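Local coordinates for translation initiation factor eIF-2B (Pyrococcus horikoshii, PDB 1VB5), which probably promotes the exchange of GDP for GTP on archaeal initiation factor 2, as a member of the eIF-2B alpha/beta/delta subunit family, at residues 120-125 with 215-220. Residues are numbered along the deposited sequence; the frame is centred on the assembly and turned at random.
Sequences STVLEI and YVAAET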
loop_
_atom_site.group_PDB
_atom_site.type_symbol
_atom_site.label_atom_id
_atom_site.label_comp_id
_atom_site.label_asym_id
_atom_site.label_seq_id
_atom_site.Cartn_x
_atom_site.Cartn_y
_atom_site.Cartn_z
ATOM N N SER B 120 -0.734 -16.172 -11.850
ATOM C CA SER B 120 -1.265 -17.505 -12.111
ATOM C C SER B 120 -0.321 -18.575 -11.574
ATOM O O SER B 120 -0.754 -19.655 -11.183
ATOM C CB SER B 120 -1.508 -17.708 -13.617
ATOM O OG SER B 120 -0.405 -17.255 -14.381
ATOM N N THR B 121 0.968 -18.258 -11.524
ATOM C CA THR B 121 1.962 -19.198 -11.022
ATOM C C THR B 121 1.808 -19.385 -9.517
ATOM O O THR B 121 1.807 -20.514 -9.019
ATOM C CB THR B 121 3.389 -18.702 -11.350
ATOM O OG1 THR B 121 3.558 -18.668 -12.775
ATOM C CG2 THR B 121 4.440 -19.617 -10.742
ATOM N N VAL B 122 1.676 -18.283 -8.783
ATOM C CA VAL B 122 1.509 -18.378 -7.338
ATOM C C VAL B 122 0.198 -19.105 -7.050
ATOM O O VAL B 122 0.111 -19.898 -6.115
ATOM C CB VAL B 122 1.485 -16.981 -6.676
ATOM C CG1 VAL B 122 1.127 -17.106 -5.192
ATOM C CG2 VAL B 122 2.845 -16.316 -6.831
ATOM N N LEU B 123 -0.817 -18.830 -7.861
ATOM C CA LEU B 123 -2.119 -19.473 -7.703
ATOM C C LEU B 123 -2.014 -20.998 -7.872
ATOM O O LEU B 123 -2.603 -21.756 -7.104
ATOM C CB LEU B 123 -3.119 -18.898 -8.720
ATOM C CG LEU B 123 -4.487 -19.590 -8.790
ATOM C CD1 LEU B 123 -5.141 -19.592 -7.410
ATOM C CD2 LEU B 123 -5.374 -18.888 -9.810
ATOM N N GLU B 124 -1.258 -21.455 -8.869
ATOM C CA GLU B 124 -1.114 -22.895 -9.068
ATOM C C GLU B 124 -0.284 -23.532 -7.965
ATOM O O GLU B 124 -0.468 -24.710 -7.643
ATOM C CB GLU B 124 -0.511 -23.204 -10.440
ATOM C CG GLU B 124 -1.504 -23.010 -11.579
ATOM C CD GLU B 124 -2.858 -23.657 -11.295
ATOM O OE1 GLU B 124 -2.885 -24.863 -10.959
ATOM O OE2 GLU B 124 -3.895 -22.964 -11.413
ATOM N N ILE B 125 0.626 -22.760 -7.379
ATOM C CA ILE B 125 1.434 -23.272 -6.279
ATOM C C ILE B 125 0.483 -23.539 -5.119
ATOM O O ILE B 125 0.520 -24.593 -4.485
ATOM C CB ILE B 125 2.494 -22.241 -5.801
ATOM C CG1 ILE B 125 3.595 -22.089 -6.854
ATOM C CG2 ILE B 125 3.092 -22.683 -4.468
ATOM C CD1 ILE B 125 4.675 -21.078 -6.474
ATOM N N TYR B 215 9.529 -15.485 -0.576
ATOM C CA TYR B 215 9.877 -16.219 -1.792
ATOM C C TYR B 215 9.223 -15.641 -3.030
ATOM O O TYR B 215 8.093 -15.141 -2.985
ATOM C CB TYR B 215 9.487 -17.696 -1.673
ATOM C CG TYR B 215 10.379 -18.505 -0.759
ATOM C CD1 TYR B 215 10.194 -18.497 0.630
ATOM C CD2 TYR B 215 11.415 -19.281 -1.284
ATOM C CE1 TYR B 215 11.022 -19.252 1.468
ATOM C CE2 TYR B 215 12.248 -20.031 -0.458
ATOM C CZ TYR B 215 12.047 -20.019 0.910
ATOM O OH TYR B 215 12.850 -20.808 1.711
ATOM N N VAL B 216 9.943 -15.724 -4.140
ATOM C CA VAL B 216 9.461 -15.229 -5.416
ATOM C C VAL B 216 9.316 -16.410 -6.372
ATOM O O VAL B 216 10.226 -17.227 -6.493
ATOM C CB VAL B 216 10.452 -14.213 -6.020
ATOM C CG1 VAL B 216 9.993 -13.800 -7.421
ATOM C CG2 VAL B 216 10.565 -13.003 -5.106
ATOM N N ALA B 217 8.166 -16.509 -7.028
ATOM C CA ALA B 217 7.926 -17.595 -7.973
ATOM C C ALA B 217 8.098 -17.054 -9.382
ATOM O O ALA B 217 7.337 -16.188 -9.818
ATOM C CB ALA B 217 6.514 -18.145 -7.793
ATOM N N ALA B 218 9.100 -17.557 -10.096
ATOM C CA ALA B 218 9.342 -17.092 -11.454
ATOM C C ALA B 218 9.914 -18.176 -12.354
ATOM O O ALA B 218 10.988 -18.710 -12.087
ATOM C CB ALA B 218 10.287 -15.899 -11.430
ATOM N N GLU B 219 9.192 -18.509 -13.420
ATOM C CA GLU B 219 9.686 -19.511 -14.350
ATOM C C GLU B 219 10.916 -18.916 -15.025
ATOM O O GLU B 219 11.069 -17.694 -15.097
ATOM C CB GLU B 219 8.633 -19.861 -15.412
ATOM C CG GLU B 219 7.418 -20.594 -14.867
ATOM C CD GLU B 219 6.314 -19.654 -14.402
ATOM O OE1 GLU B 219 6.604 -18.470 -14.134
ATOM O OE2 GLU B 219 5.153 -20.107 -14.296
ATOM N N THR B 220 11.786 -19.790 -15.513
ATOM C CA THR B 220 13.010 -19.382 -16.183
ATOM C C THR B 220 12.817 -18.399 -17.343
ATOM O O THR B 220 13.686 -17.568 -17.604
ATOM C CB THR B 220 13.771 -20.641 -16.666
ATOM O OG1 THR B 220 14.501 -21.192 -15.562
ATOM C CG2 THR B 220 14.716 -20.315 -17.799
#
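Helix-on-sheet packing joins Thr121, Val122 and Ile125, at the start of helix 120-131, to Ala217 at the end of strand 214-217, and a hydroxyl-carboxylate hydrogen bond from Thr121 to Glu219 closes one side of it. The setting is the Rossmann-like alpha/beta domain of this family. Strand 214-217 lies between 180-183 and 261-264 in the parallel part of the central sheet, and the first turns of the helix cross it, the local axes 9.1 Å apart at 109°. Ala217 points its single methyl at the helix, where three side chains gather round it. Ile125 comes closest, the terminal methyl CD1 of its longer branch lying 3.7 Å from Ala217 CB. The methyl CG2 of Thr121 reaches the same carbon at 3.9 Å, and Val122 adds a looser touch through CG2 while also packing on Ile182 of the adjacent strand. Val122 CA lies 6.5 Å from Ala217 CA, a spacing consistent with the small side chain at this point of the strand.

Just past the strand the chain turns into a loop, and Glu219, bent at chi2 (89°), folds its carboxylate back to the helix. Leu99 of helix 78-106 packs against both Ile125 and Glu219, covering the contact from another side, and Lys222 makes a long, weak ion pair with Glu219 OE1. With an alanine in place of Glu219, the hydroxyl of the buried Thr121 would probably lose this acceptor, and a gap would be likely to open beside Thr121 CG2, where the carboxylate had packed. Thr121 OG1, set beside its own backbone N, donates to Glu219 OE2 at 2.6 Å, meeting that oxygen on its syn side and 17° out of the carboxylate plane.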